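Local structure of nodulation fucosyltransferase NodZ (Bradyrhizobium sp., 2HHC) at residues E4-S9 and G33-I38; C18-A23 and E139-I144; G82-R87 and A123-C128. The protein belongs to the NodZ family of nodulation proteins, bacterial enzymes of the glycosyltransferase GT-B clan. All coordinates share one frame; numbering follows the deposited sequence.

Contact 1: residues E4-S9 and G33-I38; sequences ERFVIS and GRTLVI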
ATOM      1  N   GLU A   4      16.555  24.837  -2.197  1.00 28.77           N
ATOM      2  CA  GLU A   4      15.600  23.756  -2.387  1.00 29.41           C
ATOM      3  C   GLU A   4      15.136  23.286  -1.037  1.00 28.42           C
ATOM      4  O   GLU A   4      15.933  23.189  -0.100  1.00 28.93           O
ATOM      5  CB  GLU A   4      16.277  22.610  -3.148  1.00 28.23           C
ATOM      6  CG  GLU A   4      15.322  21.585  -3.689  1.00 28.94           C
ATOM      7  CD  GLU A   4      15.957  20.605  -4.673  1.00 32.90           C
ATOM      8  OE1 GLU A   4      17.158  20.716  -4.991  1.00 33.04           O
ATOM      9  OE2 GLU A   4      15.214  19.679  -5.160  1.00 31.71           O
ATOM     10  N   ARG A   5      13.851  22.906  -0.927  1.00 28.21           N
ATOM     11  CA  ARG A   5      13.223  22.397   0.271  1.00 28.78           C
ATOM     12  C   ARG A   5      12.536  21.055  -0.036  1.00 27.58           C
ATOM     13  O   ARG A   5      12.260  20.750  -1.212  1.00 29.28           O
ATOM     14  CB  ARG A   5      12.228  23.420   0.775  0.60 28.42           C
ATOM     15  CG  ARG A   5      12.963  24.645   1.366  0.60 28.32           C
ATOM     16  CD  ARG A   5      12.107  25.895   1.585  0.60 30.36           C
ATOM     17  NE  ARG A   5      10.695  25.615   1.579  0.60 38.98           N
ATOM     18  CZ  ARG A   5       9.842  25.734   2.603  0.60 38.40           C
ATOM     19  NH1 ARG A   5      10.182  26.184   3.841  0.60 33.30           N
ATOM     20  NH2 ARG A   5       8.591  25.425   2.335  0.60 37.24           N
ATOM     21  N   PHE A   6      12.309  20.267   0.988  1.00 29.14           N
ATOM     22  CA  PHE A   6      12.025  18.848   0.808  1.00 28.41           C
ATOM     23  C   PHE A   6      10.920  18.308   1.714  1.00 29.21           C
ATOM     24  O   PHE A   6      10.682  18.822   2.835  1.00 30.23           O
ATOM     25  CB  PHE A   6      13.310  18.004   1.067  1.00 29.14           C
ATOM     26  CG  PHE A   6      14.451  18.376   0.172  1.00 29.42           C
ATOM     27  CD1 PHE A   6      15.286  19.439   0.487  1.00 28.71           C
ATOM     28  CD2 PHE A   6      14.716  17.652  -0.973  1.00 30.01           C
ATOM     29  CE1 PHE A   6      16.350  19.771  -0.305  1.00 29.51           C
ATOM     30  CE2 PHE A   6      15.794  17.980  -1.776  1.00 29.35           C
ATOM     31  CZ  PHE A   6      16.631  19.034  -1.431  1.00 32.28           C
ATOM     32  N   VAL A   7      10.304  17.235   1.246  1.00 28.91           N
ATOM     33  CA  VAL A   7       9.483  16.323   2.070  1.00 29.60           C
ATOM     34  C   VAL A   7      10.033  14.931   1.855  1.00 30.06           C
ATOM     35  O   VAL A   7      10.128  14.514   0.696  1.00 30.16           O
ATOM     36  CB  VAL A   7       7.963  16.342   1.692  1.00 31.22           C
ATOM     37  CG1 VAL A   7       7.200  15.377   2.563  1.00 31.74           C
ATOM     38  CG2 VAL A   7       7.377  17.696   1.787  1.00 32.27           C
ATOM     39  N   ILE A   8      10.432  14.243   2.916  1.00 30.46           N
ATOM     40  CA  ILE A   8      10.949  12.889   2.803  1.00 30.91           C
ATOM     41  C   ILE A   8       9.867  11.937   3.235  1.00 31.00           C
ATOM     42  O   ILE A   8       9.344  12.008   4.363  1.00 31.44           O
ATOM     43  CB  ILE A   8      12.203  12.704   3.652  1.00 30.86           C
ATOM     44  CG1 ILE A   8      13.280  13.774   3.302  1.00 32.09           C
ATOM     45  CG2 ILE A   8      12.721  11.315   3.460  1.00 32.54           C
ATOM     46  CD1 ILE A   8      14.529  13.666   4.137  1.00 32.58           C
ATOM     47  N   SER A   9       9.498  10.997   2.384  1.00 30.56           N
ATOM     48  CA  SER A   9       8.557   9.948   2.671  1.00 30.80           C
ATOM     49  C   SER A   9       9.296   8.675   3.024  1.00 30.79           C
ATOM     50  O   SER A   9       9.858   8.010   2.137  1.00 31.19           O
ATOM     51  CB  SER A   9       7.637   9.724   1.471  1.00 30.67           C
ATOM     52  OG  SER A   9       6.638   8.764   1.819  1.00 31.93           O
ATOM     53  N   GLY A  33       5.550  23.536  -2.536  1.00 30.77           N
ATOM     54  CA  GLY A  33       6.660  23.776  -3.446  1.00 30.78           C
ATOM     55  C   GLY A  33       7.932  23.113  -2.988  1.00 31.27           C
ATOM     56  O   GLY A  33       9.011  23.707  -3.077  1.00 32.26           O
ATOM     57  N   ARG A  34       7.812  21.875  -2.540  1.00 29.57           N
ATOM     58  CA  ARG A  34       8.973  21.105  -2.083  1.00 29.30           C
ATOM     59  C   ARG A  34       9.249  19.937  -3.010  1.00 30.17           C
ATOM     60  O   ARG A  34       8.342  19.393  -3.663  1.00 30.59           O
ATOM     61  CB  ARG A  34       8.740  20.597  -0.656  1.00 29.13           C
ATOM     62  CG  ARG A  34       8.590  21.688   0.396  1.00 28.71           C
ATOM     63  CD  ARG A  34       8.091  21.092   1.707  1.00 29.42           C
ATOM     64  NE  ARG A  34       7.850  22.133   2.704  1.00 30.10           N
ATOM     65  CZ  ARG A  34       8.721  22.529   3.632  1.00 29.98           C
ATOM     66  NH1 ARG A  34       9.948  22.021   3.701  1.00 29.74           N
ATOM     67  NH2 ARG A  34       8.368  23.460   4.498  1.00 32.31           N
ATOM     68  N   THR A  35      10.488  19.455  -2.944  1.00 29.48           N
ATOM     69  CA  THR A  35      10.892  18.258  -3.642  1.00 29.48           C
ATOM     70  C   THR A  35      10.525  17.066  -2.772  1.00 30.17           C
ATOM     71  O   THR A  35      10.773  17.054  -1.581  1.00 31.60           O
ATOM     72  CB  THR A  35      12.392  18.310  -3.933  1.00 30.23           C
ATOM     73  OG1 THR A  35      12.611  19.326  -4.894  1.00 29.99           O
ATOM     74  CG2 THR A  35      12.976  16.969  -4.464  1.00 29.65           C
ATOM     75  N   LEU A  36       9.973  16.009  -3.389  1.00 29.69           N
ATOM     76  CA  LEU A  36       9.630  14.759  -2.710  1.00 29.86           C
ATOM     77  C   LEU A  36      10.715  13.718  -2.822  1.00 29.61           C
ATOM     78  O   LEU A  36      11.234  13.449  -3.898  1.00 30.22           O
ATOM     79  CB  LEU A  36       8.357  14.175  -3.297  1.00 31.07           C
ATOM     80  CG  LEU A  36       7.841  12.878  -2.725  1.00 29.64           C
ATOM     81  CD1 LEU A  36       7.336  13.064  -1.270  1.00 30.70           C
ATOM     82  CD2 LEU A  36       6.693  12.393  -3.581  1.00 31.75           C
ATOM     83  N   VAL A  37      11.135  13.217  -1.677  1.00 30.68           N
ATOM     84  CA  VAL A  37      12.145  12.186  -1.602  1.00 30.27           C
ATOM     85  C   VAL A  37      11.448  10.899  -1.123  1.00 30.53           C
ATOM     86  O   VAL A  37      10.761  10.865  -0.083  1.00 31.54           O
ATOM     87  CB  VAL A  37      13.203  12.559  -0.549  1.00 30.44           C
ATOM     88  CG1 VAL A  37      14.253  11.483  -0.455  1.00 33.17           C
ATOM     89  CG2 VAL A  37      13.835  13.911  -0.835  1.00 31.56           C
ATOM     90  N   ILE A  38      11.559   9.824  -1.900  1.00 30.15           N
ATOM     91  CA  ILE A  38      10.982   8.521  -1.561  1.00 29.86           C
ATOM     92  C   ILE A  38      12.113   7.716  -0.924  1.00 29.75           C
ATOM     93  O   ILE A  38      13.083   7.371  -1.599  1.00 30.87           O
ATOM     94  CB  ILE A  38      10.409   7.807  -2.779  1.00 29.71           C
ATOM     95  CG1 ILE A  38       9.471   8.722  -3.577  1.00 31.56           C
ATOM     96  CG2 ILE A  38       9.716   6.513  -2.307  1.00 30.97           C
ATOM     97  CD1 ILE A  38       8.808   8.074  -4.796  1.00 31.52           C
TER
HETATM   98  O   HOH W   1      11.858  23.636  -3.090  1.00 26.41           O
HETATM   99  O   HOH W   2       9.252  25.600  -0.440  0.60 31.07           O
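Phe6 to Ser9 run beside Thr35 to Ile38 as neighbouring parallel strands, their axes 4.7 Å apart and inclined by 21°. Thr35 N bonds to Arg5 O, Val7 exchanges bonds with Thr35 O and Val37 N, and Ser9 N ends the series on Val37 O at 2.8 Å. Phe6, Ile8, Thr35 and Val37 share one face. There the Phe6 ring lies alongside Thr35, its CD2 3.8 Å from Thr35 CB, and CD2 also touches Val37 CG2; Ile8 CG1 packs beside Val37 CB at 4.0 Å. On this face Thr35 OG1 also donates to Glu4 OE2 (2.6 Å), meeting the lone pair turned away from the other carboxylate oxygen. The two strands belong to a beta-alpha-beta unit whose crossover helix 15-32 covers the other face, where Ala25 meets Val7, Ser9 and Leu36. That helix closes with a Schellman motif at Gly33, and water 1 joins Gly33 O to Arg5 N. With its chain extended to NE, Arg34 crosses Val7 at about a right angle, CD 3.5 Å from Val7 CG2, and NH1 makes a weak bond to Phe6 O (3.4 Å). In one of two Arg5 conformers its guanidinium lies over a face of Arg34's, offset toward the rim, planes 39° apart, a doubtful detail. Arg34 and, in that conformer, Arg5 form salt bridges to Asp120, whose carboxylate probably offsets their charge. Arg34 NH2 also bonds to Ala123 O.

Contact 2: residues C18-A23 and E139-I144; sequences CLWSLA and EAERLI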
ATOM      1  N   CYS A  18       2.905   1.963   2.544  1.00 30.80           N
ATOM      2  CA  CYS A  18       3.952   2.792   1.934  1.00 30.80           C
ATOM      3  C   CYS A  18       3.381   3.732   0.878  1.00 30.33           C
ATOM      4  O   CYS A  18       3.724   4.907   0.833  1.00 30.92           O
ATOM      5  CB  CYS A  18       5.041   1.927   1.302  1.00 31.35           C
ATOM      6  SG  CYS A  18       6.054   0.945   2.432  1.00 33.64           S
ATOM      7  N   LEU A  19       2.561   3.202  -0.041  1.00 31.01           N
ATOM      8  CA  LEU A  19       2.048   3.978  -1.147  1.00 31.11           C
ATOM      9  C   LEU A  19       0.968   4.998  -0.739  1.00 29.90           C
ATOM     10  O   LEU A  19       0.888   6.073  -1.314  1.00 30.61           O
ATOM     11  CB  LEU A  19       1.496   3.052  -2.242  1.00 32.28           C
ATOM     12  CG  LEU A  19       2.627   2.264  -2.935  1.00 31.80           C
ATOM     13  CD1 LEU A  19       2.060   1.158  -3.825  1.00 35.33           C
ATOM     14  CD2 LEU A  19       3.558   3.192  -3.676  1.00 34.72           C
ATOM     15  N   TRP A  20       0.155   4.675   0.282  1.00 29.36           N
ATOM     16  CA  TRP A  20      -0.834   5.643   0.806  1.00 29.65           C
ATOM     17  C   TRP A  20      -0.062   6.767   1.536  1.00 30.46           C
ATOM     18  O   TRP A  20      -0.320   7.944   1.357  1.00 29.61           O
ATOM     19  CB  TRP A  20      -1.751   4.918   1.753  1.00 29.92           C
ATOM     20  CG  TRP A  20      -3.069   5.602   2.059  1.00 28.23           C
ATOM     21  CD1 TRP A  20      -3.384   6.950   1.948  1.00 27.75           C
ATOM     22  CD2 TRP A  20      -4.242   4.959   2.499  1.00 29.14           C
ATOM     23  NE1 TRP A  20      -4.685   7.148   2.297  1.00 27.68           N
ATOM     24  CE2 TRP A  20      -5.251   5.945   2.645  1.00 27.94           C
ATOM     25  CE3 TRP A  20      -4.546   3.637   2.805  1.00 30.87           C
ATOM     26  CZ2 TRP A  20      -6.517   5.627   3.098  1.00 28.67           C
ATOM     27  CZ3 TRP A  20      -5.784   3.323   3.266  1.00 29.57           C
ATOM     28  CH2 TRP A  20      -6.761   4.317   3.440  1.00 29.41           C
ATOM     29  N   SER A  21       0.913   6.383   2.380  1.00 29.81           N
ATOM     30  CA  SER A  21       1.741   7.359   3.076  1.00 29.40           C
ATOM     31  C   SER A  21       2.526   8.240   2.116  1.00 30.67           C
ATOM     32  O   SER A  21       2.672   9.432   2.339  1.00 31.75           O
ATOM     33  CB  SER A  21       2.661   6.637   4.071  1.00 30.15           C
ATOM     34  OG  SER A  21       1.961   5.978   5.112  1.00 31.53           O
ATOM     35  N   LEU A  22       2.947   7.643   1.010  1.00 29.83           N
ATOM     36  CA  LEU A  22       3.605   8.419  -0.073  1.00 30.60           C
ATOM     37  C   LEU A  22       2.690   9.478  -0.640  1.00 30.69           C
ATOM     38  O   LEU A  22       3.080  10.620  -0.863  1.00 31.49           O
ATOM     39  CB  LEU A  22       4.073   7.513  -1.201  1.00 31.71           C
ATOM     40  CG  LEU A  22       4.811   8.151  -2.381  1.00 31.57           C
ATOM     41  CD1 LEU A  22       6.034   8.872  -1.857  1.00 34.93           C
ATOM     42  CD2 LEU A  22       5.159   7.097  -3.337  1.00 31.98           C
ATOM     43  N   ALA A  23       1.425   9.112  -0.911  1.00 29.96           N
ATOM     44  CA  ALA A  23       0.434  10.064  -1.436  1.00 29.94           C
ATOM     45  C   ALA A  23       0.297  11.285  -0.481  1.00 30.37           C
ATOM     46  O   ALA A  23       0.193  12.423  -0.907  1.00 30.76           O
ATOM     47  CB  ALA A  23      -0.875   9.378  -1.647  1.00 30.26           C
ATOM     48  N   GLU A 139      -7.870  11.495  -4.357  1.00 30.43           N
ATOM     49  CA  GLU A 139      -7.206  11.890  -5.601  1.00 30.33           C
ATOM     50  C   GLU A 139      -5.726  11.796  -5.517  1.00 30.07           C
ATOM     51  O   GLU A 139      -5.047  11.362  -6.483  1.00 29.88           O
ATOM     52  CB  GLU A 139      -7.639  13.308  -6.035  1.00 31.53           C
ATOM     53  CG  GLU A 139      -8.998  13.380  -6.586  1.00 32.34           C
ATOM     54  CD  GLU A 139     -10.134  13.203  -5.586  1.00 33.15           C
ATOM     55  OE1 GLU A 139      -9.964  13.663  -4.423  1.00 35.85           O
ATOM     56  OE2 GLU A 139     -11.172  12.639  -5.955  1.00 36.46           O
ATOM     57  N   ALA A 140      -5.119  12.186  -4.402  1.00 28.82           N
ATOM     58  CA  ALA A 140      -3.683  12.060  -4.226  1.00 28.84           C
ATOM     59  C   ALA A 140      -3.242  10.583  -4.324  1.00 29.45           C
ATOM     60  O   ALA A 140      -2.236  10.239  -4.923  1.00 30.24           O
ATOM     61  CB  ALA A 140      -3.212  12.690  -2.947  1.00 29.61           C
ATOM     62  N   GLU A 141      -4.037   9.705  -3.719  1.00 28.79           N
ATOM     63  CA  GLU A 141      -3.743   8.278  -3.742  1.00 29.56           C
ATOM     64  C   GLU A 141      -3.778   7.781  -5.186  1.00 30.01           C
ATOM     65  O   GLU A 141      -2.909   7.013  -5.639  1.00 28.89           O
ATOM     66  CB  GLU A 141      -4.764   7.489  -2.905  1.00 28.75           C
ATOM     67  CG  GLU A 141      -4.680   7.726  -1.415  1.00 30.70           C
ATOM     68  CD  GLU A 141      -5.829   7.001  -0.762  1.00 30.38           C
ATOM     69  OE1 GLU A 141      -5.731   5.722  -0.687  1.00 30.81           O
ATOM     70  OE2 GLU A 141      -6.879   7.591  -0.427  1.00 28.92           O
ATOM     71  N   ARG A 142      -4.806   8.152  -5.934  1.00 29.42           N
ATOM     72  CA  ARG A 142      -4.947   7.678  -7.321  1.00 30.48           C
ATOM     73  C   ARG A 142      -3.805   8.224  -8.157  1.00 30.48           C
ATOM     74  O   ARG A 142      -3.288   7.545  -9.099  1.00 31.05           O
ATOM     75  CB  ARG A 142      -6.305   8.142  -7.899  1.00 30.42           C
ATOM     76  CG  ARG A 142      -7.454   7.486  -7.228  1.00 31.12           C
ATOM     77  CD  ARG A 142      -8.791   8.099  -7.765  1.00 32.82           C
ATOM     78  NE  ARG A 142      -9.960   7.536  -7.116  1.00 34.50           N
ATOM     79  CZ  ARG A 142     -10.448   6.375  -7.418  1.00 33.75           C
ATOM     80  NH1 ARG A 142      -9.913   5.677  -8.410  1.00 41.02           N
ATOM     81  NH2 ARG A 142     -11.511   5.939  -6.772  1.00 39.27           N
ATOM     82  N   LEU A 143      -3.421   9.457  -7.913  1.00 29.81           N
ATOM     83  CA  LEU A 143      -2.303  10.058  -8.650  1.00 31.00           C
ATOM     84  C   LEU A 143      -1.022   9.272  -8.472  1.00 31.32           C
ATOM     85  O   LEU A 143      -0.284   9.024  -9.398  1.00 32.36           O
ATOM     86  CB  LEU A 143      -2.213  11.535  -8.329  0.50 32.40           C
ATOM     87  CG  LEU A 143      -1.360  12.199  -9.375  0.50 31.74           C
ATOM     88  CD1 LEU A 143      -1.905  13.564  -9.614  0.50 33.96           C
ATOM     89  CD2 LEU A 143       0.056  12.155  -8.811  0.50 33.59           C
ATOM     90  N   ILE A 144      -0.743   8.805  -7.276  1.00 28.94           N
ATOM     91  CA  ILE A 144       0.468   8.011  -7.055  1.00 30.11           C
ATOM     92  C   ILE A 144       0.382   6.727  -7.853  1.00 31.72           C
ATOM     93  O   ILE A 144       1.337   6.362  -8.544  1.00 31.07           O
ATOM     94  CB  ILE A 144       0.642   7.681  -5.553  1.00 30.24           C
ATOM     95  CG1 ILE A 144       1.048   8.956  -4.788  1.00 32.74           C
ATOM     96  CG2 ILE A 144       1.605   6.590  -5.306  1.00 31.35           C
ATOM     97  CD1 ILE A 144       2.297   9.628  -5.196  1.00 36.14           C
TER
HETATM   98  O   HOH W   3      -1.514   5.999  -2.873  1.00 19.64           O
HETATM   99  O   HOH W   4      -6.806   9.110   1.864  1.00 26.73           O
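Ala23 and Ile144 meet where segment 18-23 of helix 15-32 crosses segment 139-144 of helix 138-147 at 117°, the segment axes 8.6 Å apart. Helix 15-32 is a beta-alpha-beta crossover helix, its Leu22 also meeting Leu36 and Ile38 of strand 35-39. Ala23 CB points at the second helix and packs against Ala140 O and Ile144 CG1, the latter at 3.7 Å. The isoleucine branches spread: CD1 comes to 4.1 Å from Leu22 CG, while CG2 reaches toward Leu19 CD2. In the polar part a chi1 of -162° swings the Trp20 indole to where one face stacks on the Glu141 carboxylate, planes 7° apart; Glu141 CD lies 3.3 Å from Trp20 NE1. Approach over the ring gives the indole N-H no direct bond to it. Two waters bridge the helices instead: water 4 accepts from Trp20 NE1 (2.9 Å) and donates to Glu141 OE2 (2.7 Å), and water 3 donates to Leu19 O and, at longer range, Glu141 O. Glu141 OE1 forms a salt bridge with Arg291, a residue of helix 291-296 that also touches Trp20. The buried carboxylate is therefore held flat on the indole with both oxygens engaged, and Arg291 probably favours its charged form.

Contact 3: residues G82-R87 and A123-C128; sequences GPFFPR and ANTIVC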
ATOM      1  N   GLY A  82      18.345  21.209   7.253  1.00 31.17           N
ATOM      2  CA  GLY A  82      17.544  21.625   8.355  1.00 31.10           C
ATOM      3  C   GLY A  82      17.193  23.090   8.210  1.00 31.41           C
ATOM      4  O   GLY A  82      17.698  23.778   7.304  1.00 30.24           O
ATOM      5  N   PRO A  83      16.402  23.602   9.151  1.00 31.18           N
ATOM      6  CA  PRO A  83      15.826  22.827  10.240  1.00 31.46           C
ATOM      7  C   PRO A  83      14.808  21.829   9.764  1.00 30.81           C
ATOM      8  O   PRO A  83      14.252  21.967   8.639  1.00 30.74           O
ATOM      9  CB  PRO A  83      15.153  23.861  11.137  1.00 32.01           C
ATOM     10  CG  PRO A  83      15.448  25.173  10.586  1.00 33.21           C
ATOM     11  CD  PRO A  83      16.100  25.043   9.233  1.00 31.83           C
ATOM     12  N   PHE A  84      14.496  20.878  10.645  1.00 30.31           N
ATOM     13  CA  PHE A  84      13.587  19.785  10.343  1.00 30.46           C
ATOM     14  C   PHE A  84      12.256  19.903  11.092  1.00 30.30           C
ATOM     15  O   PHE A  84      12.146  20.495  12.145  1.00 29.25           O
ATOM     16  CB  PHE A  84      14.266  18.443  10.693  1.00 31.12           C
ATOM     17  CG  PHE A  84      15.596  18.243   9.987  1.00 28.35           C
ATOM     18  CD1 PHE A  84      15.663  17.782   8.678  1.00 29.20           C
ATOM     19  CD2 PHE A  84      16.763  18.635  10.588  1.00 29.63           C
ATOM     20  CE1 PHE A  84      16.872  17.701   8.038  1.00 30.26           C
ATOM     21  CE2 PHE A  84      17.968  18.550   9.917  1.00 30.45           C
ATOM     22  CZ  PHE A  84      18.030  18.095   8.691  1.00 31.99           C
ATOM     23  N   PHE A  85      11.236  19.292  10.512  1.00 31.19           N
ATOM     24  CA  PHE A  85       9.951  19.054  11.159  1.00 30.39           C
ATOM     25  C   PHE A  85       9.590  17.593  10.835  1.00 31.02           C
ATOM     26  O   PHE A  85       9.743  17.153   9.700  1.00 30.86           O
ATOM     27  CB  PHE A  85       8.869  19.964  10.568  1.00 32.00           C
ATOM     28  CG  PHE A  85       7.537  19.842  11.257  1.00 30.17           C
ATOM     29  CD1 PHE A  85       6.654  18.823  10.917  1.00 31.25           C
ATOM     30  CD2 PHE A  85       7.194  20.685  12.265  1.00 33.71           C
ATOM     31  CE1 PHE A  85       5.444  18.682  11.598  1.00 31.73           C
ATOM     32  CE2 PHE A  85       5.976  20.556  12.915  1.00 33.60           C
ATOM     33  CZ  PHE A  85       5.113  19.567  12.568  1.00 32.68           C
ATOM     34  N   PRO A  86       9.046  16.826  11.779  1.00 29.47           N
ATOM     35  CA  PRO A  86       8.795  17.196  13.183  1.00 30.73           C
ATOM     36  C   PRO A  86      10.075  17.560  13.955  1.00 31.14           C
ATOM     37  O   PRO A  86      11.191  17.263  13.529  1.00 30.96           O
ATOM     38  CB  PRO A  86       8.162  15.922  13.737  1.00 30.33           C
ATOM     39  CG  PRO A  86       7.520  15.274  12.574  1.00 31.45           C
ATOM     40  CD  PRO A  86       8.524  15.486  11.475  1.00 31.43           C
ATOM     41  N   ARG A  87       9.901  18.239  15.073  1.00 30.59           N
ATOM     42  CA  ARG A  87      11.045  18.835  15.789  1.00 32.40           C
ATOM     43  C   ARG A  87      12.032  17.792  16.296  1.00 31.20           C
ATOM     44  O   ARG A  87      13.216  18.078  16.443  1.00 30.96           O
ATOM     45  CB  ARG A  87      10.559  19.738  16.927  1.00 34.36           C
ATOM     46  CG  ARG A  87       9.794  20.907  16.364  1.00 39.87           C
ATOM     47  CD  ARG A  87       9.400  22.011  17.349  1.00 41.82           C
ATOM     48  NE  ARG A  87       8.003  22.425  17.105  1.00 50.30           N
ATOM     49  CZ  ARG A  87       7.498  22.822  15.920  1.00 51.45           C
ATOM     50  NH1 ARG A  87       8.252  22.902  14.815  1.00 53.02           N
ATOM     51  NH2 ARG A  87       6.211  23.151  15.824  1.00 51.50           N
ATOM     52  N   ALA A 123      10.405  24.825   8.460  1.00 32.49           N
ATOM     53  CA  ALA A 123      11.420  23.816   8.271  1.00 31.45           C
ATOM     54  C   ALA A 123      11.758  23.608   6.815  1.00 30.75           C
ATOM     55  O   ALA A 123      10.876  23.628   5.952  1.00 31.94           O
ATOM     56  CB  ALA A 123      10.977  22.496   8.898  1.00 32.12           C
ATOM     57  N   ASN A 124      13.040  23.429   6.527  1.00 29.37           N
ATOM     58  CA  ASN A 124      13.476  23.217   5.166  1.00 29.60           C
ATOM     59  C   ASN A 124      13.256  21.787   4.680  1.00 29.32           C
ATOM     60  O   ASN A 124      13.144  21.559   3.472  1.00 29.98           O
ATOM     61  CB  ASN A 124      14.935  23.643   4.969  1.00 28.60           C
ATOM     62  CG  ASN A 124      15.089  25.123   5.050  1.00 29.22           C
ATOM     63  OD1 ASN A 124      14.259  25.850   4.522  1.00 29.26           O
ATOM     64  ND2 ASN A 124      16.128  25.590   5.713  1.00 32.99           N
ATOM     65  N   THR A 125      13.224  20.831   5.608  1.00 29.18           N
ATOM     66  CA  THR A 125      12.941  19.414   5.305  1.00 29.12           C
ATOM     67  C   THR A 125      11.892  18.891   6.261  1.00 29.95           C
ATOM     68  O   THR A 125      12.079  18.960   7.487  1.00 29.51           O
ATOM     69  CB  THR A 125      14.234  18.578   5.382  1.00 29.88           C
ATOM     70  OG1 THR A 125      15.157  19.015   4.380  1.00 31.10           O
ATOM     71  CG2 THR A 125      13.971  17.073   5.141  1.00 30.07           C
ATOM     72  N   ILE A 126      10.789  18.373   5.708  1.00 29.63           N
ATOM     73  CA  ILE A 126       9.753  17.664   6.481  1.00 29.05           C
ATOM     74  C   ILE A 126      10.109  16.194   6.422  1.00 30.42           C
ATOM     75  O   ILE A 126      10.183  15.633   5.319  1.00 31.49           O
ATOM     76  CB  ILE A 126       8.364  17.878   5.877  1.00 29.96           C
ATOM     77  CG1 ILE A 126       8.077  19.377   5.622  1.00 31.72           C
ATOM     78  CG2 ILE A 126       7.290  17.237   6.737  1.00 30.81           C
ATOM     79  CD1 ILE A 126       8.233  20.287   6.725  1.00 30.95           C
ATOM     80  N   VAL A 127      10.262  15.541   7.564  1.00 30.29           N
ATOM     81  CA  VAL A 127      10.588  14.110   7.551  1.00 29.82           C
ATOM     82  C   VAL A 127       9.337  13.364   7.960  1.00 30.18           C
ATOM     83  O   VAL A 127       8.856  13.497   9.100  1.00 31.52           O
ATOM     84  CB  VAL A 127      11.747  13.740   8.518  1.00 31.29           C
ATOM     85  CG1 VAL A 127      12.068  12.214   8.365  1.00 31.96           C
ATOM     86  CG2 VAL A 127      12.929  14.618   8.265  1.00 31.28           C
ATOM     87  N   CYS A 128       8.767  12.590   7.037  1.00 31.17           N
ATOM     88  CA  CYS A 128       7.600  11.791   7.281  1.00 30.06           C
ATOM     89  C   CYS A 128       7.996  10.347   7.571  1.00 30.45           C
ATOM     90  O   CYS A 128       8.405   9.656   6.665  1.00 32.88           O
ATOM     91  CB  CYS A 128       6.639  11.810   6.073  1.00 31.14           C
ATOM     92  SG  CYS A 128       6.017  13.448   5.629  1.00 32.23           S
TER
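Phe85 lies against Thr125 to Val127 in a short parallel pairing: Phe85 N bonds to Thr125 O at 3.2 Å, in the carbonyl plane, and Val127 N to Phe85 O at 2.7 Å. Just ahead of the strands, Pro83 O takes a bond from Asn124 N (2.8 Å) and a weak one from Thr125 N. The Asn124 side chain adds a third grip: ND2 donates to Gly82 O at 2.9 Å, with that oxygen close to the amide plane of Asn124, although the nitrogen stands above the carbonyl plane of Gly82. Phe84 and Thr125 project from one face of the sheet, side by side, with Phe84 CD1 3.7 Å from Thr125 CB. On the other face, Phe85 CB touches Ala123 CB (3.7 Å) and Ile126 CD1 (3.9 Å), and a chi1 of -176° carries its ring away from strand 125-128. The paired strands belong to a beta-alpha-beta unit, and its helix 101-116 covers this second face, Leu114 meeting Phe85 and Leu111 meeting Ile126. Strand 84-85 is the edge of the six-stranded sheet within the chain, and a proline on a cis peptide bond stands on either side of it. Beside the cis bond before Pro83, Gly82 CA lies over one face of the Phe84 ring, offset toward its rim. Farther out, Asn90 OD1 accepts from Phe84 N, Thr125 OG1 bonds to Pro81 O, and Trp89 touches both Phe84 and Val127.

In the fold
Contacts 1 and 3 are parts of one sheet, their centres 10 Å apart: strands 6-10 and 125-128 are neighbours, and Ile8 N lies 2.8 Å from Ile126 O, a probable hydrogen bond. Contact 2 joins the helix that connects the two strands of contact 1 to helix 138-147; Leu22 packs against Ser9, Leu36 and Ile38, with Leu22 CD1 3.8 Å from Ile38 CG1, and the centres of contacts 1 and 2 lie 15 Å apart. Contacts 2 and 3 do not touch, their nearest atoms being about 6 Å apart. Phosphate ions, probably from the crystallisation liquor, lie about 4 Å from the side chain of Phe6 in contact 1 and, separately, of Pro86 in contact 3.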